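Toxin-like protein (Paenibacillus larvae subsp. larvae BRL-230010, PDB 5DZQ) is a C3-like mono-ADP-ribosyltransferase toxin that probably transfers ADP-ribose from NAD+ to a protein substrate, as its relatives do. Local coordinates at residues Ser85-Thr99 with Arg152-Ala166. Sequence-based numbering, arbitrary orientation.
Sequences SKLSETVQVYRGDDT and RPVLTTLKVPKGAHA. With GOL (glycerol), chain F.
With chi1 at -53° and bends at chi2 and chi3, the Arg152 side chain is carried to Gly96, where NH2 donates to Gly96 O at 3.2 Å. The carbonyl oxygen lies in the guanidinium plane, but the donor stands well above the carbonyl plane, off any lone pair. At the far end His165 has CG anti to its carbonyl carbon (chi1 -63°), and chi2 of -44° then turns the ring edge-on to Ser85 O; ND1 donates to this oxygen at 2.8 Å, almost straight.

Between these ends the two strands run antiparallel, strand 91-97, outermost in the mixed five-stranded sheet of the ADP-ribosyltransferase fold, pairing with 154-160, though the Tyr94 backbone also bonds to Ser142. Val91, Val93, Arg95 and Asp97 each exchange two backbone bonds with Val160, Leu158, Thr156 and Val154. On the face carrying the valines, Val93 CG2 touches Val160 CG2 at 3.9 Å, and Leu87 crosses Val160 at about a right angle, its CD2 on CG1 at 3.6 Å; Leu181 of strand 179-183 covers Val91 and Val93.

Further along that face Arg95 grips Asp97 side-on: NE donates to OD2 and NH2 to OD1, the latter at 2.8 Å, a salt bridge within the one strand. Arg95 NH1 goes to Ser140 O, which helps to fix the guanidinium. A water accepts from Thr156 OG1 and donates to both Arg95 O and Asp97 OD2, tying this carboxylate to the neighbouring strand.

On the other face, Leu155 CD2 lies 3.7 Å from Tyr94 CD2, and the Tyr94 hydroxyl bonds to Phe149 N. Here too a glycerol, probably from the crystallisation liquor, bridges the strands: Gln92 NE2 donates to its O2, while O3 donates to Gln92 OE1 and accepts from Thr157 OG1 at 2.8 Å.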
ATOM      1  N   SER B  85      -2.328  20.601  14.200  1.00 45.77           N
ATOM      2  CA  SER B  85      -3.543  20.606  13.386  1.00 47.26           C
ATOM      3  C   SER B  85      -4.777  20.471  14.258  1.00 49.91           C
ATOM      4  O   SER B  85      -4.733  19.827  15.302  1.00 50.46           O
ATOM      5  CB  SER B  85      -3.516  19.480  12.348  1.00 49.06           C
ATOM      6  OG  SER B  85      -3.660  18.208  12.964  1.00 47.71           O
ATOM      7  N   LYS B  86      -5.874  21.091  13.824  1.00 48.22           N
ATOM      8  CA  LYS B  86      -7.164  20.998  14.509  1.00 45.57           C
ATOM      9  C   LYS B  86      -8.273  21.051  13.477  1.00 47.92           C
ATOM     10  O   LYS B  86      -8.377  22.032  12.744  1.00 46.52           O
ATOM     11  CB  LYS B  86      -7.364  22.135  15.512  1.00 53.53           C
ATOM     12  CG  LYS B  86      -6.526  22.074  16.778  1.00 65.55           C
ATOM     13  CD  LYS B  86      -6.880  23.250  17.683  1.00 73.37           C
ATOM     14  CE  LYS B  86      -5.890  23.415  18.826  1.00 75.09           C
ATOM     15  NZ  LYS B  86      -6.058  24.738  19.506  1.00 78.06           N
ATOM     16  N   LEU B  87      -9.109  20.019  13.427  1.00 42.29           N
ATOM     17  CA  LEU B  87     -10.142  19.925  12.404  1.00 46.17           C
ATOM     18  C   LEU B  87     -11.155  21.048  12.580  1.00 51.56           C
ATOM     19  O   LEU B  87     -11.616  21.292  13.691  1.00 47.64           O
ATOM     20  CB  LEU B  87     -10.826  18.562  12.476  1.00 50.99           C
ATOM     21  CG  LEU B  87     -11.402  17.963  11.201  1.00 51.26           C
ATOM     22  CD1 LEU B  87     -10.387  17.978  10.067  1.00 48.03           C
ATOM     23  CD2 LEU B  87     -11.839  16.552  11.506  1.00 48.86           C
ATOM     24  N   SER B  88     -11.487  21.736  11.488  1.00 54.57           N
ATOM     25  CA  SER B  88     -12.342  22.921  11.557  1.00 61.88           C
ATOM     26  C   SER B  88     -13.809  22.565  11.777  1.00 57.04           C
ATOM     27  O   SER B  88     -14.556  23.348  12.341  1.00 59.42           O
ATOM     28  CB  SER B  88     -12.195  23.758  10.287  1.00 70.57           C
ATOM     29  OG  SER B  88     -12.701  23.064   9.160  1.00 77.93           O
ATOM     30  N   GLU B  89     -14.213  21.381  11.328  1.00 59.23           N
ATOM     31  CA  GLU B  89     -15.568  20.882  11.557  1.00 59.57           C
ATOM     32  C   GLU B  89     -15.574  19.359  11.565  1.00 50.88           C
ATOM     33  O   GLU B  89     -14.589  18.732  11.192  1.00 49.55           O
ATOM     34  CB  GLU B  89     -16.533  21.414  10.495  1.00 68.28           C
ATOM     35  CG  GLU B  89     -17.269  22.686  10.921  1.00 83.92           C
ATOM     36  CD  GLU B  89     -18.125  23.276   9.815  1.00 94.34           C
ATOM     37  OE1 GLU B  89     -18.563  22.510   8.930  1.00 97.13           O
ATOM     38  OE2 GLU B  89     -18.353  24.507   9.830  1.00 96.12           O
ATOM     39  N   THR B  90     -16.673  18.759  12.005  1.00 46.27           N
ATOM     40  CA  THR B  90     -16.767  17.303  11.985  1.00 47.25           C
ATOM     41  C   THR B  90     -16.813  16.805  10.544  1.00 46.55           C
ATOM     42  O   THR B  90     -17.492  17.391   9.713  1.00 40.56           O
ATOM     43  CB  THR B  90     -18.005  16.816  12.750  1.00 51.69           C
ATOM     44  OG1 THR B  90     -17.880  17.204  14.121  1.00 50.00           O
ATOM     45  CG2 THR B  90     -18.129  15.302  12.677  1.00 46.09           C
ATOM     46  N   VAL B  91     -16.065  15.745  10.240  1.00 42.14           N
ATOM     47  CA  VAL B  91     -16.029  15.212   8.878  1.00 46.81           C
ATOM     48  C   VAL B  91     -16.175  13.694   8.851  1.00 45.21           C
ATOM     49  O   VAL B  91     -15.831  13.006   9.818  1.00 44.08           O
ATOM     50  CB  VAL B  91     -14.718  15.580   8.158  1.00 46.96           C
ATOM     51  CG1 VAL B  91     -14.538  17.081   8.096  1.00 48.92           C
ATOM     52  CG2 VAL B  91     -13.540  14.935   8.854  1.00 49.80           C
ATOM     53  N   GLN B  92     -16.692  13.179   7.739  1.00 39.04           N
ATOM     54  CA  GLN B  92     -16.706  11.736   7.484  1.00 41.71           C
ATOM     55  C   GLN B  92     -15.569  11.337   6.551  1.00 31.93           C
ATOM     56  O   GLN B  92     -15.405  11.927   5.492  1.00 35.35           O
ATOM     57  CB  GLN B  92     -18.035  11.300   6.864  1.00 43.75           C
ATOM     58  CG  GLN B  92     -19.237  11.472   7.756  1.00 52.94           C
ATOM     59  CD  GLN B  92     -19.581  10.213   8.533  1.00 54.14           C
ATOM     60  OE1 GLN B  92     -19.355   9.091   8.064  1.00 49.43           O
ATOM     61  NE2 GLN B  92     -20.136  10.395   9.725  1.00 53.47           N
ATOM     62  N   VAL B  93     -14.783  10.337   6.936  1.00 30.23           N
ATOM     63  CA  VAL B  93     -13.739   9.833   6.056  1.00 28.39           C
ATOM     64  C   VAL B  93     -13.850   8.322   5.975  1.00 31.02           C
ATOM     65  O   VAL B  93     -14.647   7.719   6.695  1.00 33.00           O
ATOM     66  CB  VAL B  93     -12.337  10.244   6.539  1.00 33.11           C
ATOM     67  CG1 VAL B  93     -12.200  11.765   6.480  1.00 35.39           C
ATOM     68  CG2 VAL B  93     -12.098   9.741   7.961  1.00 31.33           C
ATOM     69  N   TYR B  94     -13.069   7.708   5.089  1.00 26.76           N
ATOM     70  CA  TYR B  94     -13.143   6.261   4.922  1.00 26.72           C
ATOM     71  C   TYR B  94     -11.801   5.623   4.595  1.00 30.41           C
ATOM     72  O   TYR B  94     -10.870   6.309   4.154  1.00 29.19           O
ATOM     73  CB  TYR B  94     -14.156   5.900   3.831  1.00 26.94           C
ATOM     74  CG  TYR B  94     -13.693   6.122   2.413  1.00 28.25           C
ATOM     75  CD1 TYR B  94     -13.846   7.355   1.790  1.00 26.91           C
ATOM     76  CD2 TYR B  94     -13.131   5.086   1.683  1.00 27.66           C
ATOM     77  CE1 TYR B  94     -13.425   7.542   0.479  1.00 26.00           C
ATOM     78  CE2 TYR B  94     -12.715   5.271   0.389  1.00 26.45           C
ATOM     79  CZ  TYR B  94     -12.868   6.496  -0.205  1.00 27.03           C
ATOM     80  OH  TYR B  94     -12.468   6.660  -1.507  1.00 28.27           O
ATOM     81  N   ARG B  95     -11.751   4.305   4.804  1.00 30.66           N
ATOM     82  CA  ARG B  95     -10.584   3.432   4.577  1.00 38.89           C
ATOM     83  C   ARG B  95     -11.043   2.106   4.028  1.00 31.38           C
ATOM     84  O   ARG B  95     -11.935   1.498   4.605  1.00 29.28           O
ATOM     85  CB  ARG B  95      -9.843   3.118   5.883  1.00 43.38           C
ATOM     86  CG  ARG B  95      -8.816   4.091   6.338  1.00 52.12           C
ATOM     87  CD  ARG B  95      -7.884   3.379   7.304  1.00 40.88           C
ATOM     88  NE  ARG B  95      -7.291   2.205   6.665  1.00 39.07           N
ATOM     89  CZ  ARG B  95      -6.234   2.250   5.856  1.00 46.12           C
ATOM     90  NH1 ARG B  95      -5.643   3.412   5.587  1.00 45.29           N
ATOM     91  NH2 ARG B  95      -5.767   1.135   5.308  1.00 44.01           N
ATOM     92  N   GLY B  96     -10.415   1.613   2.966  1.00 27.54           N
ATOM     93  CA  GLY B  96     -10.605   0.224   2.576  1.00 29.66           C
ATOM     94  C   GLY B  96      -9.529  -0.618   3.245  1.00 39.81           C
ATOM     95  O   GLY B  96      -8.454  -0.111   3.558  1.00 36.98           O
ATOM     96  N   ASP B  97      -9.808  -1.892   3.491  1.00 37.41           N
ATOM     97  CA  ASP B  97      -8.784  -2.785   4.037  1.00 35.62           C
ATOM     98  C   ASP B  97      -9.047  -4.197   3.545  1.00 36.41           C
ATOM     99  O   ASP B  97     -10.175  -4.528   3.169  1.00 35.45           O
ATOM    100  CB  ASP B  97      -8.769  -2.748   5.577  1.00 36.40           C
ATOM    101  CG  ASP B  97      -8.076  -1.512   6.141  1.00 46.71           C
ATOM    102  OD1 ASP B  97      -6.832  -1.395   5.986  1.00 42.08           O
ATOM    103  OD2 ASP B  97      -8.769  -0.661   6.754  1.00 39.42           O
ATOM    104  N   ASP B  98      -8.014  -5.039   3.523  1.00 34.58           N
ATOM    105  CA  ASP B  98      -8.260  -6.447   3.281  1.00 35.53           C
ATOM    106  C   ASP B  98      -8.547  -7.112   4.620  1.00 36.53           C
ATOM    107  O   ASP B  98      -8.468  -6.476   5.672  1.00 41.50           O
ATOM    108  CB  ASP B  98      -7.088  -7.120   2.544  1.00 51.37           C
ATOM    109  CG  ASP B  98      -5.756  -6.955   3.257  1.00 62.90           C
ATOM    110  OD1 ASP B  98      -5.691  -7.150   4.490  1.00 63.39           O
ATOM    111  OD2 ASP B  98      -4.758  -6.649   2.565  1.00 68.28           O
ATOM    112  N   THR B  99      -8.876  -8.389   4.579  1.00 39.86           N
ATOM    113  CA  THR B  99      -9.368  -9.080   5.757  1.00 44.87           C
ATOM    114  C   THR B  99      -8.293  -9.338   6.823  1.00 49.86           C
ATOM    115  O   THR B  99      -8.610  -9.769   7.931  1.00 45.79           O
ATOM    116  CB  THR B  99      -9.991 -10.409   5.357  1.00 52.90           C
ATOM    117  OG1 THR B  99     -10.231 -11.190   6.532  1.00 73.52           O
ATOM    118  CG2 THR B  99      -9.041 -11.167   4.443  1.00 44.08           C
ATOM    119  N   ARG B 152     -11.938  -2.978  -1.922  1.00 33.24           N
ATOM    120  CA  ARG B 152     -11.368  -3.946  -0.985  1.00 32.51           C
ATOM    121  C   ARG B 152     -12.499  -4.530  -0.140  1.00 38.07           C
ATOM    122  O   ARG B 152     -13.565  -3.914  -0.033  1.00 33.09           O
ATOM    123  CB  ARG B 152     -10.285  -3.286  -0.138  1.00 38.16           C
ATOM    124  CG  ARG B 152      -9.237  -2.579  -1.021  1.00 42.86           C
ATOM    125  CD  ARG B 152      -7.862  -2.561  -0.404  1.00 54.97           C
ATOM    126  NE  ARG B 152      -7.649  -1.392   0.435  1.00 66.74           N
ATOM    127  CZ  ARG B 152      -6.998  -0.300   0.048  1.00 75.47           C
ATOM    128  NH1 ARG B 152      -6.488  -0.225  -1.176  1.00 77.98           N
ATOM    129  NH2 ARG B 152      -6.853   0.719   0.889  1.00 72.71           N
ATOM    130  N   PRO B 153     -12.290  -5.736   0.428  1.00 38.85           N
ATOM    131  CA  PRO B 153     -13.403  -6.423   1.099  1.00 36.68           C
ATOM    132  C   PRO B 153     -13.948  -5.693   2.332  1.00 33.73           C
ATOM    133  O   PRO B 153     -15.115  -5.867   2.678  1.00 36.61           O
ATOM    134  CB  PRO B 153     -12.800  -7.786   1.490  1.00 39.87           C
ATOM    135  CG  PRO B 153     -11.306  -7.638   1.348  1.00 37.97           C
ATOM    136  CD  PRO B 153     -11.101  -6.601   0.293  1.00 36.93           C
ATOM    137  N   VAL B 154     -13.126  -4.891   2.986  1.00 30.55           N
ATOM    138  CA  VAL B 154     -13.587  -4.175   4.167  1.00 28.73           C
ATOM    139  C   VAL B 154     -13.615  -2.677   3.910  1.00 28.32           C
ATOM    140  O   VAL B 154     -12.696  -2.123   3.312  1.00 30.99           O
ATOM    141  CB  VAL B 154     -12.694  -4.472   5.382  1.00 32.57           C
ATOM    142  CG1 VAL B 154     -13.267  -3.804   6.634  1.00 33.19           C
ATOM    143  CG2 VAL B 154     -12.593  -5.976   5.580  1.00 33.51           C
ATOM    144  N   LEU B 155     -14.692  -2.030   4.337  1.00 30.94           N
ATOM    145  CA  LEU B 155     -14.805  -0.589   4.224  1.00 25.67           C
ATOM    146  C   LEU B 155     -15.146  -0.025   5.592  1.00 28.97           C
ATOM    147  O   LEU B 155     -16.147  -0.410   6.203  1.00 31.32           O
ATOM    148  CB  LEU B 155     -15.875  -0.209   3.185  1.00 31.04           C
ATOM    149  CG  LEU B 155     -16.073   1.233   2.692  1.00 32.97           C
ATOM    150  CD1 LEU B 155     -16.690   2.145   3.714  1.00 45.36           C
ATOM    151  CD2 LEU B 155     -14.779   1.851   2.171  1.00 36.61           C
ATOM    152  N   THR B 156     -14.322   0.899   6.066  1.00 31.31           N
ATOM    153  CA  THR B 156     -14.569   1.578   7.334  1.00 32.62           C
ATOM    154  C   THR B 156     -14.879   3.042   7.080  1.00 32.75           C
ATOM    155  O   THR B 156     -14.115   3.714   6.410  1.00 31.35           O
ATOM    156  CB  THR B 156     -13.344   1.481   8.276  1.00 31.67           C
ATOM    157  OG1 THR B 156     -13.000   0.103   8.470  1.00 30.66           O
ATOM    158  CG2 THR B 156     -13.649   2.121   9.620  1.00 31.49           C
ATOM    159  N   THR B 157     -16.003   3.542   7.584  1.00 30.45           N
ATOM    160  CA  THR B 157     -16.206   4.989   7.586  1.00 31.25           C
ATOM    161  C   THR B 157     -16.032   5.491   9.012  1.00 35.89           C
ATOM    162  O   THR B 157     -16.430   4.815   9.959  1.00 38.49           O
ATOM    163  CB  THR B 157     -17.595   5.404   7.049  1.00 36.32           C
ATOM    164  OG1 THR B 157     -18.611   4.617   7.676  1.00 37.86           O
ATOM    165  CG2 THR B 157     -17.667   5.216   5.543  1.00 43.28           C
ATOM    166  N   LEU B 158     -15.420   6.661   9.158  1.00 33.55           N
ATOM    167  CA  LEU B 158     -15.130   7.223  10.471  1.00 34.00           C
ATOM    168  C   LEU B 158     -15.650   8.640  10.576  1.00 35.83           C
ATOM    169  O   LEU B 158     -15.407   9.468   9.696  1.00 36.72           O
ATOM    170  CB  LEU B 158     -13.622   7.230  10.758  1.00 35.04           C
ATOM    171  CG  LEU B 158     -12.873   5.900  10.737  1.00 47.01           C
ATOM    172  CD1 LEU B 158     -11.663   5.963   9.817  1.00 52.48           C
ATOM    173  CD2 LEU B 158     -12.450   5.516  12.142  1.00 51.26           C
ATOM    174  N   LYS B 159     -16.345   8.920  11.667  1.00 35.14           N
ATOM    175  CA  LYS B 159     -16.732  10.285  11.974  1.00 37.58           C
ATOM    176  C   LYS B 159     -15.632  10.889  12.833  1.00 35.79           C
ATOM    177  O   LYS B 159     -15.319  10.387  13.910  1.00 40.20           O
ATOM    178  CB  LYS B 159     -18.092  10.322  12.681  1.00 42.55           C
ATOM    179  CG  LYS B 159     -18.506  11.701  13.180  1.00 45.47           C
ATOM    180  CD  LYS B 159     -19.938  11.691  13.751  1.00 50.97           C
ATOM    181  CE  LYS B 159     -20.100  10.618  14.817  1.00 60.42           C
ATOM    182  NZ  LYS B 159     -21.521  10.475  15.253  1.00 68.91           N
ATOM    183  N   VAL B 160     -15.000  11.938  12.327  1.00 39.96           N
ATOM    184  CA  VAL B 160     -13.927  12.594  13.062  1.00 40.59           C
ATOM    185  C   VAL B 160     -14.472  13.912  13.572  1.00 42.23           C
ATOM    186  O   VAL B 160     -14.903  14.749  12.780  1.00 40.81           O
ATOM    187  CB  VAL B 160     -12.686  12.831  12.188  1.00 36.97           C
ATOM    188  CG1 VAL B 160     -11.506  13.266  13.038  1.00 40.15           C
ATOM    189  CG2 VAL B 160     -12.340  11.570  11.413  1.00 36.98           C
ATOM    190  N   PRO B 161     -14.459  14.103  14.901  1.00 42.34           N
ATOM    191  CA  PRO B 161     -15.119  15.264  15.507  1.00 42.13           C
ATOM    192  C   PRO B 161     -14.373  16.573  15.289  1.00 43.86           C
ATOM    193  O   PRO B 161     -13.153  16.576  15.171  1.00 41.77           O
ATOM    194  CB  PRO B 161     -15.151  14.909  16.997  1.00 48.20           C
ATOM    195  CG  PRO B 161     -13.973  14.026  17.188  1.00 47.21           C
ATOM    196  CD  PRO B 161     -13.840  13.226  15.910  1.00 40.12           C
ATOM    197  N   LYS B 162     -15.118  17.674  15.229  1.00 49.82           N
ATOM    198  CA  LYS B 162     -14.537  19.012  15.234  1.00 40.63           C
ATOM    199  C   LYS B 162     -13.506  19.150  16.355  1.00 46.74           C
ATOM    200  O   LYS B 162     -13.716  18.670  17.474  1.00 44.88           O
ATOM    201  CB  LYS B 162     -15.646  20.064  15.393  1.00 47.07           C
ATOM    202  CG  LYS B 162     -15.177  21.509  15.280  1.00 52.87           C
ATOM    203  CD  LYS B 162     -16.310  22.471  15.601  1.00 55.34           C
ATOM    204  CE  LYS B 162     -15.978  23.895  15.188  1.00 66.42           C
ATOM    205  NZ  LYS B 162     -14.792  24.423  15.904  1.00 74.06           N
ATOM    206  N   GLY B 163     -12.381  19.789  16.049  1.00 47.04           N
ATOM    207  CA  GLY B 163     -11.373  20.070  17.056  1.00 49.13           C
ATOM    208  C   GLY B 163     -10.324  18.985  17.205  1.00 50.26           C
ATOM    209  O   GLY B 163      -9.319  19.191  17.877  1.00 48.00           O
ATOM    210  N   ALA B 164     -10.550  17.832  16.577  1.00 46.87           N
ATOM    211  CA  ALA B 164      -9.600  16.715  16.651  1.00 45.32           C
ATOM    212  C   ALA B 164      -8.297  17.055  15.951  1.00 46.59           C
ATOM    213  O   ALA B 164      -8.284  17.806  14.968  1.00 46.53           O
ATOM    214  CB  ALA B 164     -10.201  15.455  16.040  1.00 38.40           C
ATOM    215  N   HIS B 165      -7.195  16.508  16.457  1.00 38.98           N
ATOM    216  CA  HIS B 165      -5.952  16.578  15.724  1.00 38.37           C
ATOM    217  C   HIS B 165      -6.138  15.725  14.483  1.00 45.09           C
ATOM    218  O   HIS B 165      -6.503  14.545  14.562  1.00 44.77           O
ATOM    219  CB  HIS B 165      -4.764  16.114  16.574  1.00 41.03           C
ATOM    220  CG  HIS B 165      -4.513  16.977  17.772  1.00 45.32           C
ATOM    221  ND1 HIS B 165      -4.533  18.356  17.713  1.00 48.15           N
ATOM    222  CD2 HIS B 165      -4.256  16.663  19.064  1.00 51.36           C
ATOM    223  CE1 HIS B 165      -4.295  18.851  18.914  1.00 53.52           C
ATOM    224  NE2 HIS B 165      -4.126  17.844  19.754  1.00 52.44           N
ATOM    225  N   ALA B 166      -5.927  16.344  13.334  1.00 42.58           N
ATOM    226  CA  ALA B 166      -6.057  15.668  12.047  1.00 41.28           C
ATOM    227  C   ALA B 166      -5.634  16.667  11.001  1.00 39.92           C
ATOM    228  O   ALA B 166      -6.133  17.791  10.990  1.00 42.55           O
ATOM    229  CB  ALA B 166      -7.498  15.189  11.796  1.00 40.41           C
TER
HETATM  230  C1  GOL F 202     -20.763   6.678  12.944  1.00 58.30           C
HETATM  231  O1  GOL F 202     -20.825   5.289  13.183  1.00 56.28           O
HETATM  232  C2  GOL F 202     -20.890   6.939  11.450  1.00 59.43           C
HETATM  233  O2  GOL F 202     -21.246   8.293  11.260  1.00 54.98           O
HETATM  234  C3  GOL F 202     -19.543   6.669  10.781  1.00 62.40           C
HETATM  235  O3  GOL F 202     -19.744   6.518   9.392  1.00 66.94           O
HETATM  236  O   HOH W   1     -11.344  -0.595   6.500  1.00 33.02           O